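PDB 4ONY: extracellular solute-binding protein family 5 from Brucella melitensis, which probably captures a peptide or related solute in the periplasm and hands it to an ABC transporter for import. Local coordinates for residues A[134-139]-A[189-194]; A[214-219]-A[245-250]; A[353-358]-A[546-551]. One frame throughout, in Å; residues are numbered along the deposited sequence.

Interaction 1: residues A[134-139]-A[189-194]; sequences DDVLFT and MPVLPK
Thr139 and Asp135, one turn apart on helix 133-146, hold the chain of 189-194 by its backbone N-H groups. Thr139 OG1 accepts from Leu192 N at 2.9 Å (N-H...O angle 166°) and donates to Asp135 O, so a small hydroxyl passes the bond on to its own helix; Thr139 CG2 lies 3.4 Å from Pro190 O. Asp135 OD1 takes Lys194 N at 2.8 Å on its anti side, tilted out of the carboxylate plane, while OD2 is gripped by Thr132 N and Trp125 NE1, which fixes the rotation of a buried carboxylate. Here a helix is packed against an irregular run that follows helix 181-187, within the sequence family of bacterial solute-binding proteins 5; two prolines in that run limit its own N-H groups. Phe138, with CG anti to its backbone N (chi1 162°), lays one face of its ring against Lys194, whose CA stands over that face in a CH-pi contact, 3.7 Å from the centroid. Beyond the ring the packing gives way to solvent. There, in one conformer of Asp134, the extended Lys194 pairs NZ with OD2 (3.1 Å, syn lone pair) and a water donates to OD1; a second conformer makes this outer pairing less certain.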
loop_
_atom_site.group_PDB
_atom_site.type_symbol
_atom_site.label_atom_id
_atom_site.label_comp_id
_atom_site.label_asym_id
_atom_site.label_seq_id
_atom_site.Cartn_x
_atom_site.Cartn_y
_atom_site.Cartn_z
ATOM N N ASP A 134 3.438 32.488 -5.248
ATOM C CA ASP A 134 4.562 32.702 -4.378
ATOM C C ASP A 134 4.657 31.626 -3.262
ATOM O O ASP A 134 5.745 31.183 -2.930
ATOM C CB ASP A 134 4.504 34.098 -3.791
ATOM C CG ASP A 134 5.812 34.512 -3.228
ATOM O OD1 ASP A 134 6.790 34.572 -4.004
ATOM O OD2 ASP A 134 5.854 34.769 -2.015
ATOM N N ASP A 135 3.527 31.199 -2.703
ATOM C CA ASP A 135 3.533 30.054 -1.732
ATOM C C ASP A 135 4.084 28.776 -2.355
ATOM O O ASP A 135 4.851 28.032 -1.697
ATOM C CB ASP A 135 2.136 29.774 -1.165
ATOM C CG ASP A 135 1.639 30.888 -0.250
ATOM O OD1 ASP A 135 2.399 31.301 0.671
ATOM O OD2 ASP A 135 0.466 31.341 -0.433
ATOM N N VAL A 136 3.717 28.497 -3.611
ATOM C CA VAL A 136 4.223 27.304 -4.307
ATOM C C VAL A 136 5.735 27.400 -4.469
ATOM O O VAL A 136 6.461 26.453 -4.173
ATOM C CB VAL A 136 3.584 27.115 -5.691
ATOM C CG1 VAL A 136 4.154 25.871 -6.397
ATOM C CG2 VAL A 136 2.065 27.040 -5.592
ATOM N N LEU A 137 6.221 28.550 -4.928
ATOM C CA LEU A 137 7.656 28.696 -5.143
ATOM C C LEU A 137 8.395 28.534 -3.831
ATOM O O LEU A 137 9.443 27.868 -3.773
ATOM C CB LEU A 137 8.021 30.065 -5.778
ATOM C CG LEU A 137 7.450 30.409 -7.156
ATOM C CD1 LEU A 137 7.968 31.755 -7.647
ATOM C CD2 LEU A 137 7.787 29.336 -8.168
ATOM N N PHE A 138 7.870 29.187 -2.792
ATOM C CA PHE A 138 8.444 29.094 -1.469
ATOM C C PHE A 138 8.517 27.637 -1.021
ATOM O O PHE A 138 9.532 27.195 -0.454
ATOM C CB PHE A 138 7.594 29.911 -0.501
ATOM C CG PHE A 138 7.807 29.573 0.938
ATOM C CD1 PHE A 138 8.877 30.088 1.629
ATOM C CD2 PHE A 138 6.891 28.804 1.608
ATOM C CE1 PHE A 138 9.049 29.792 2.980
ATOM C CE2 PHE A 138 7.067 28.489 2.954
ATOM C CZ PHE A 138 8.147 28.963 3.623
ATOM N N THR A 139 7.443 26.906 -1.273
ATOM C CA THR A 139 7.327 25.497 -0.859
ATOM C C THR A 139 8.464 24.651 -1.399
ATOM O O THR A 139 9.083 23.898 -0.645
ATOM C CB THR A 139 5.968 24.870 -1.289
ATOM O OG1 THR A 139 4.874 25.546 -0.646
ATOM C CG2 THR A 139 5.912 23.411 -0.907
ATOM N N MET A 189 3.129 16.446 -3.105
ATOM C CA MET A 189 3.802 17.544 -2.455
ATOM C C MET A 189 2.729 18.460 -1.877
ATOM O O MET A 189 1.709 18.683 -2.503
ATOM C CB MET A 189 4.658 18.351 -3.442
ATOM C CG MET A 189 5.962 17.689 -3.860
ATOM S SD MET A 189 7.088 17.525 -2.449
ATOM C CE MET A 189 8.103 18.972 -2.687
ATOM N N PRO A 190 2.974 19.011 -0.702
ATOM C CA PRO A 190 2.060 20.021 -0.181
ATOM C C PRO A 190 2.229 21.364 -0.837
ATOM O O PRO A 190 3.141 21.547 -1.674
ATOM C CB PRO A 190 2.479 20.101 1.275
ATOM C CG PRO A 190 3.970 19.927 1.196
ATOM C CD PRO A 190 4.147 18.842 0.164
ATOM N N VAL A 191 1.332 22.292 -0.488
ATOM C CA VAL A 191 1.610 23.690 -0.610
ATOM C C VAL A 191 1.620 24.257 0.812
ATOM O O VAL A 191 0.680 24.051 1.583
ATOM C CB VAL A 191 0.594 24.420 -1.533
ATOM C CG1 VAL A 191 0.994 25.878 -1.706
ATOM C CG2 VAL A 191 0.543 23.756 -2.887
ATOM N N LEU A 192 2.692 24.995 1.111
ATOM C CA LEU A 192 2.993 25.600 2.404
ATOM C C LEU A 192 2.823 27.132 2.373
ATOM O O LEU A 192 3.064 27.769 1.345
ATOM C CB LEU A 192 4.447 25.322 2.795
ATOM C CG LEU A 192 4.848 23.853 2.838
ATOM C CD1 LEU A 192 6.283 23.656 3.290
ATOM C CD2 LEU A 192 3.924 23.042 3.764
ATOM N N PRO A 193 2.413 27.729 3.497
ATOM C CA PRO A 193 2.185 29.178 3.589
ATOM C C PRO A 193 3.436 29.999 3.917
ATOM O O PRO A 193 3.878 30.004 5.079
ATOM C CB PRO A 193 1.190 29.296 4.739
ATOM C CG PRO A 193 1.482 28.128 5.609
ATOM C CD PRO A 193 1.957 27.031 4.699
ATOM N N LYS A 194 3.984 30.700 2.919
ATOM C CA LYS A 194 5.152 31.549 3.118
ATOM C C LYS A 194 4.938 32.522 4.258
ATOM O O LYS A 194 5.836 32.691 5.092
ATOM C CB LYS A 194 5.449 32.365 1.873
ATOM C CG LYS A 194 6.767 33.121 1.945
ATOM C CD LYS A 194 7.058 33.822 0.637
ATOM C CE LYS A 194 8.414 34.480 0.662
ATOM N NZ LYS A 194 8.621 35.213 -0.626
HETATM O O HOH W 1 8.579 32.948 -3.040
#

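Interaction 2: residues A[214-219]-A[245-250]; sequences GPYVVA and GFNNFD
The outermost strand 216-222 of a four-stranded mixed sheet, and the loop that leads from strand 226-231 into strand 251-257, meet through Tyr216, the first residue of that strand. Its side chain crosses to the loop and places OH 2.6 Å from Phe249 O. This hydrogen bond, donated by the phenol, lies in the carbonyl plane and on a lone pair, with a C=O...O angle of 137°. It fixes the loop by its backbone, just before strand 251-257 begins. With CG beside the backbone N (chi1 -67°), the ring reaches the loop edge-on, so that the same carbonyl oxygen also lies in the ring plane, 3.2 Å from CE1. A tyrosine suits the place because its rigid ring spans the gap and carries a donor at the far end.

Asn247 approaches another part of that ring edge: its OD1 is 3.7 Å from Tyr216 CE2, and the amide and ring planes stand 77° apart. The amide also lies against Pro215, with OD1 3.4 Å from CG, a van der Waals contact with the pyrrolidine ring. Asn247 ND2 is engaged by Gln243 OE1. The backbone of Asn247 has positive phi, a conformation that asparagine adopts more readily than most residues. Next to it, Asn248 ND2 bonds to Gly245 O at 3.0 Å and also to Trp590 O, while its OD1 accepts from Lys43 NZ.

Arg231 on strand 226-231 touches the Tyr216 side chain and donates to Asn247 O. One phenolic hydrogen bond thus satisfies the Phe249 carbonyl in a largely buried setting, with Tyr216 as the donor, which would probably favour the neutral phenol.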
loop_
_atom_site.group_PDB
_atom_site.type_symbol
_atom_site.label_atom_id
_atom_site.label_comp_id
_atom_site.label_asym_id
_atom_site.label_seq_id
_atom_site.Cartn_x
_atom_site.Cartn_y
_atom_site.Cartn_z
ATOM N N GLY A 214 -6.266 23.286 4.284
ATOM C CA GLY A 214 -7.256 22.254 4.392
ATOM C C GLY A 214 -8.486 22.596 5.221
ATOM O O GLY A 214 -8.534 23.617 5.870
ATOM N N PRO A 215 -9.497 21.727 5.173
ATOM C CA PRO A 215 -10.790 21.942 5.829
ATOM C C PRO A 215 -10.804 21.890 7.352
ATOM O O PRO A 215 -11.737 22.404 7.950
ATOM C CB PRO A 215 -11.654 20.810 5.262
ATOM C CG PRO A 215 -10.691 19.748 4.795
ATOM C CD PRO A 215 -9.501 20.509 4.317
ATOM N N TYR A 216 -9.789 21.288 7.966
ATOM C CA TYR A 216 -9.718 21.149 9.415
ATOM C C TYR A 216 -8.542 21.920 9.989
ATOM O O TYR A 216 -7.464 21.921 9.387
ATOM C CB TYR A 216 -9.643 19.659 9.784
ATOM C CG TYR A 216 -10.897 18.902 9.464
ATOM C CD1 TYR A 216 -11.950 18.882 10.354
ATOM C CD2 TYR A 216 -11.049 18.244 8.259
ATOM C CE1 TYR A 216 -13.136 18.204 10.061
ATOM C CE2 TYR A 216 -12.239 17.560 7.939
ATOM C CZ TYR A 216 -13.275 17.546 8.851
ATOM O OH TYR A 216 -14.460 16.902 8.571
ATOM N N VAL A 217 -8.757 22.612 11.107
ATOM C CA VAL A 217 -7.675 23.244 11.828
ATOM C C VAL A 217 -7.364 22.418 13.079
ATOM O O VAL A 217 -8.208 21.677 13.593
ATOM C CB VAL A 217 -7.991 24.692 12.217
ATOM C CG1 VAL A 217 -8.369 25.512 10.983
ATOM C CG2 VAL A 217 -9.114 24.773 13.239
ATOM N N VAL A 218 -6.143 22.539 13.558
ATOM C CA VAL A 218 -5.728 21.868 14.762
ATOM C C VAL A 218 -6.215 22.696 15.940
ATOM O O VAL A 218 -5.702 23.757 16.194
ATOM C CB VAL A 218 -4.191 21.704 14.773
ATOM C CG1 VAL A 218 -3.725 21.142 16.096
ATOM C CG2 VAL A 218 -3.749 20.827 13.603
ATOM N N ALA A 219 -7.226 22.194 16.654
ATOM C CA ALA A 219 -7.862 22.906 17.753
ATOM C C ALA A 219 -7.183 22.637 19.096
ATOM O O ALA A 219 -7.156 23.501 19.950
ATOM C CB ALA A 219 -9.310 22.493 17.841
ATOM N N GLY A 245 -19.523 16.138 -0.543
ATOM C CA GLY A 245 -19.702 14.943 0.321
ATOM C C GLY A 245 -18.493 14.454 1.129
ATOM O O GLY A 245 -18.518 13.349 1.694
ATOM N N PHE A 246 -17.431 15.267 1.201
ATOM C CA PHE A 246 -16.314 15.015 2.079
ATOM C C PHE A 246 -16.367 16.033 3.240
ATOM O O PHE A 246 -17.125 17.007 3.207
ATOM C CB PHE A 246 -14.978 15.206 1.334
ATOM C CG PHE A 246 -14.646 14.121 0.304
ATOM C CD1 PHE A 246 -14.353 12.850 0.701
ATOM C CD2 PHE A 246 -14.571 14.426 -1.046
ATOM C CE1 PHE A 246 -14.036 11.856 -0.229
ATOM C CE2 PHE A 246 -14.229 13.455 -1.982
ATOM C CZ PHE A 246 -13.942 12.161 -1.572
ATOM N N ASN A 247 -15.552 15.797 4.252
ATOM C CA ASN A 247 -15.392 16.726 5.360
ATOM C C ASN A 247 -16.688 16.951 6.102
ATOM O O ASN A 247 -17.035 18.071 6.421
ATOM C CB ASN A 247 -14.829 18.068 4.847
ATOM C CG ASN A 247 -13.611 17.873 3.972
ATOM O OD1 ASN A 247 -12.714 17.090 4.303
ATOM N ND2 ASN A 247 -13.553 18.603 2.865
ATOM N N ASN A 248 -17.397 15.863 6.360
ATOM C CA ASN A 248 -18.723 15.948 6.903
ATOM C C ASN A 248 -18.739 16.121 8.427
ATOM O O ASN A 248 -19.660 16.728 8.974
ATOM C CB ASN A 248 -19.551 14.723 6.500
ATOM C CG ASN A 248 -19.596 14.519 4.995
ATOM O OD1 ASN A 248 -19.912 15.440 4.213
ATOM N ND2 ASN A 248 -19.273 13.306 4.567
ATOM N N PHE A 249 -17.759 15.558 9.107
ATOM C CA PHE A 249 -17.664 15.721 10.546
ATOM C C PHE A 249 -17.230 17.146 10.847
ATOM O O PHE A 249 -16.337 17.668 10.187
ATOM C CB PHE A 249 -16.694 14.711 11.145
ATOM C CG PHE A 249 -17.079 13.279 10.879
ATOM C CD1 PHE A 249 -18.185 12.733 11.512
ATOM C CD2 PHE A 249 -16.349 12.501 9.986
ATOM C CE1 PHE A 249 -18.575 11.432 11.271
ATOM C CE2 PHE A 249 -16.721 11.215 9.747
ATOM C CZ PHE A 249 -17.846 10.671 10.388
ATOM N N ASP A 250 -17.861 17.779 11.819
ATOM C CA ASP A 250 -17.420 19.100 12.221
ATOM C C ASP A 250 -16.218 19.056 13.170
ATOM O O ASP A 250 -15.598 20.072 13.429
ATOM C CB ASP A 250 -18.558 19.960 12.781
ATOM C CG ASP A 250 -19.250 19.349 13.972
ATOM O OD1 ASP A 250 -18.635 18.567 14.723
ATOM O OD2 ASP A 250 -20.438 19.671 14.192
#

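Interaction 3: residues A[353-358]-A[546-551]; sequences QSFWEG and ALDRVL
A single buried carboxylate, Asp548 on helix 537-553, takes two hydrogen bonds from consecutive residues of an irregular loop. Ser354 OG donates to OD2 at 2.7 Å, coming from above the carboxylate plane, and Phe355 N donates to OD1 at 2.9 Å on the syn side, somewhat out of that plane. A chi1 of -167° swings the Asp548 carboxylate away from its own backbone N toward the loop. Ser363 OG also bonds to OD2, so hydroxyl and amide donors would share the stabilisation of the charge, if Asp548 is ionised.

Ser354 is doubly used: its OG accepts from Trp356 N at 2.9 Å, closing an ST turn, and probably helps to hold the turn that presents Phe355 N to the acid. Serine fits because its short hydroxyl can accept from the turn and donate to the helix at once. Glu357 OE1 receives both Gln353 N and Ser354 N, bracing the preceding backbone.

Two aromatic rings lie beside this polar centre. Asp548 OD1 is at the edge of the Phe355 ring, whose CE2 packs 3.7 Å from Leu551 CB, with Leu551 CD1 over one face. Trp356 has the Asp548 carboxylate at the edge of its ring, the planes 82° apart, while its CH2 meets Leu547 CD2 at 3.7 Å and its CE3 lies 3.8 Å from Asp548 CB.

The loop follows strand 350-351, at one border of a six-stranded mixed sheet. Phe355 makes edge-to-face contacts with Trp503 of helix 499-503 and Tyr557 of strand 557-562, while Leu547 also reaches Met527 and Leu531 on helix 522-533.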
loop_
_atom_site.group_PDB
_atom_site.type_symbol
_atom_site.label_atom_id
_atom_site.label_comp_id
_atom_site.label_asym_id
_atom_site.label_seq_id
_atom_site.Cartn_x
_atom_site.Cartn_y
_atom_site.Cartn_z
ATOM N N GLN A 353 -2.614 -15.903 -4.153
ATOM C CA GLN A 353 -2.030 -16.582 -5.306
ATOM C C GLN A 353 -1.114 -15.674 -6.197
ATOM O O GLN A 353 -0.240 -16.182 -6.816
ATOM C CB GLN A 353 -3.152 -17.121 -6.201
ATOM C CG GLN A 353 -4.184 -17.983 -5.495
ATOM C CD GLN A 353 -5.183 -18.541 -6.476
ATOM O OE1 GLN A 353 -4.887 -19.383 -7.280
ATOM N NE2 GLN A 353 -6.346 -17.969 -6.477
ATOM N N SER A 354 -1.401 -14.380 -6.273
ATOM C CA SER A 354 -0.740 -13.433 -7.170
ATOM C C SER A 354 -0.034 -12.354 -6.340
ATOM O O SER A 354 -0.492 -12.037 -5.237
ATOM C CB SER A 354 -1.818 -12.739 -8.002
ATOM O OG SER A 354 -1.339 -11.640 -8.781
ATOM N N PHE A 355 0.984 -11.749 -6.933
ATOM C CA PHE A 355 1.610 -10.570 -6.363
ATOM C C PHE A 355 0.753 -9.308 -6.547
ATOM O O PHE A 355 1.102 -8.283 -6.003
ATOM C CB PHE A 355 3.011 -10.401 -6.951
ATOM C CG PHE A 355 3.962 -11.497 -6.533
ATOM C CD1 PHE A 355 4.675 -11.384 -5.385
ATOM C CD2 PHE A 355 4.088 -12.636 -7.269
ATOM C CE1 PHE A 355 5.528 -12.370 -4.980
ATOM C CE2 PHE A 355 4.933 -13.657 -6.873
ATOM C CZ PHE A 355 5.667 -13.515 -5.733
ATOM N N TRP A 356 -0.372 -9.398 -7.284
ATOM C CA TRP A 356 -1.353 -8.319 -7.327
ATOM C C TRP A 356 -2.733 -8.915 -6.996
ATOM O O TRP A 356 -3.752 -8.559 -7.582
ATOM C CB TRP A 356 -1.315 -7.557 -8.685
ATOM C CG TRP A 356 -0.085 -6.682 -8.740
ATOM C CD1 TRP A 356 0.040 -5.390 -8.294
ATOM C CD2 TRP A 356 1.222 -7.076 -9.170
ATOM N NE1 TRP A 356 1.344 -4.945 -8.426
ATOM C CE2 TRP A 356 2.097 -5.956 -8.954
ATOM C CE3 TRP A 356 1.748 -8.255 -9.703
ATOM C CZ2 TRP A 356 3.435 -5.992 -9.269
ATOM C CZ3 TRP A 356 3.087 -8.293 -10.023
ATOM C CH2 TRP A 356 3.933 -7.162 -9.802
ATOM N N GLU A 357 -2.737 -9.790 -6.001
ATOM C CA GLU A 357 -3.913 -10.514 -5.532
ATOM C C GLU A 357 -5.160 -9.641 -5.387
ATOM O O GLU A 357 -5.155 -8.625 -4.697
ATOM C CB GLU A 357 -3.595 -11.145 -4.176
ATOM C CG GLU A 357 -4.713 -11.966 -3.532
ATOM C CD GLU A 357 -5.136 -13.166 -4.350
ATOM O OE1 GLU A 357 -4.294 -13.775 -5.015
ATOM O OE2 GLU A 357 -6.335 -13.520 -4.322
ATOM N N GLY A 358 -6.233 -10.125 -5.970
ATOM C CA GLY A 358 -7.550 -9.524 -5.842
ATOM C C GLY A 358 -7.784 -8.341 -6.752
ATOM O O GLY A 358 -8.836 -7.692 -6.633
ATOM N N ALA A 546 2.251 -9.863 -16.933
ATOM C CA ALA A 546 3.382 -10.634 -17.412
ATOM C C ALA A 546 4.453 -10.723 -16.327
ATOM O O ALA A 546 5.003 -11.803 -16.112
ATOM C CB ALA A 546 3.949 -10.023 -18.694
ATOM N N LEU A 547 4.694 -9.617 -15.597
ATOM C CA LEU A 547 5.611 -9.632 -14.453
ATOM C C LEU A 547 5.122 -10.656 -13.432
ATOM O O LEU A 547 5.886 -11.506 -12.980
ATOM C CB LEU A 547 5.776 -8.244 -13.806
ATOM C CG LEU A 547 6.709 -8.162 -12.572
ATOM C CD1 LEU A 547 8.113 -8.683 -12.853
ATOM C CD2 LEU A 547 6.840 -6.739 -12.067
ATOM N N ASP A 548 3.829 -10.598 -13.108
ATOM C CA ASP A 548 3.232 -11.535 -12.164
ATOM C C ASP A 548 3.516 -12.983 -12.579
ATOM O O ASP A 548 3.928 -13.819 -11.753
ATOM C CB ASP A 548 1.719 -11.262 -12.034
ATOM C CG ASP A 548 1.081 -11.979 -10.865
ATOM O OD1 ASP A 548 1.665 -11.966 -9.783
ATOM O OD2 ASP A 548 -0.060 -12.465 -11.000
ATOM N N ARG A 549 3.349 -13.267 -13.861
ATOM C CA ARG A 549 3.501 -14.636 -14.386
ATOM C C ARG A 549 4.932 -15.128 -14.206
ATOM O O ARG A 549 5.162 -16.268 -13.815
ATOM C CB ARG A 549 3.115 -14.747 -15.850
ATOM C CG ARG A 549 1.638 -14.519 -16.138
ATOM C CD ARG A 549 1.279 -14.760 -17.601
ATOM N NE ARG A 549 0.046 -14.053 -17.932
ATOM C CZ ARG A 549 -1.186 -14.497 -17.674
ATOM N NH1 ARG A 549 -1.419 -15.703 -17.139
ATOM N NH2 ARG A 549 -2.193 -13.685 -17.923
ATOM N N VAL A 550 5.881 -14.233 -14.447
ATOM C CA VAL A 550 7.278 -14.602 -14.301
ATOM C C VAL A 550 7.651 -14.870 -12.835
ATOM O O VAL A 550 8.411 -15.825 -12.536
ATOM C CB VAL A 550 8.211 -13.519 -14.889
ATOM C CG1 VAL A 550 9.668 -13.885 -14.607
ATOM C CG2 VAL A 550 7.952 -13.322 -16.388
ATOM N N LEU A 551 7.133 -14.024 -11.937
ATOM C CA LEU A 551 7.441 -14.121 -10.548
ATOM C C LEU A 551 6.838 -15.380 -9.909
ATOM O O LEU A 551 7.522 -16.102 -9.161
ATOM C CB LEU A 551 6.973 -12.861 -9.803
ATOM C CG LEU A 551 7.660 -11.554 -10.112
ATOM C CD1 LEU A 551 6.962 -10.391 -9.403
ATOM C CD2 LEU A 551 9.139 -11.577 -9.705
#

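In the fold
Interactions 1 and 2 lie on the same side of the chain's centre, their centres 21 Å apart, whereas interaction 3 is on the opposite side, about 40 Å from both. None shares a helix or strand with another. Interaction 3 is wholly buried, and its acid is met by neutral donors among apolar rings. Interaction 1 is mostly buried too, but has an exposed margin where one conformer of Asp134 pairs with a lysine and a water. Interaction 2, the smallest in buried area, is also interior, its touching residues buried or partly exposed. Interactions 1 and 3 each set a helix carboxylate against a loop N-H; in interaction 2 a strand's side-chain hydroxyl meets a loop carbonyl.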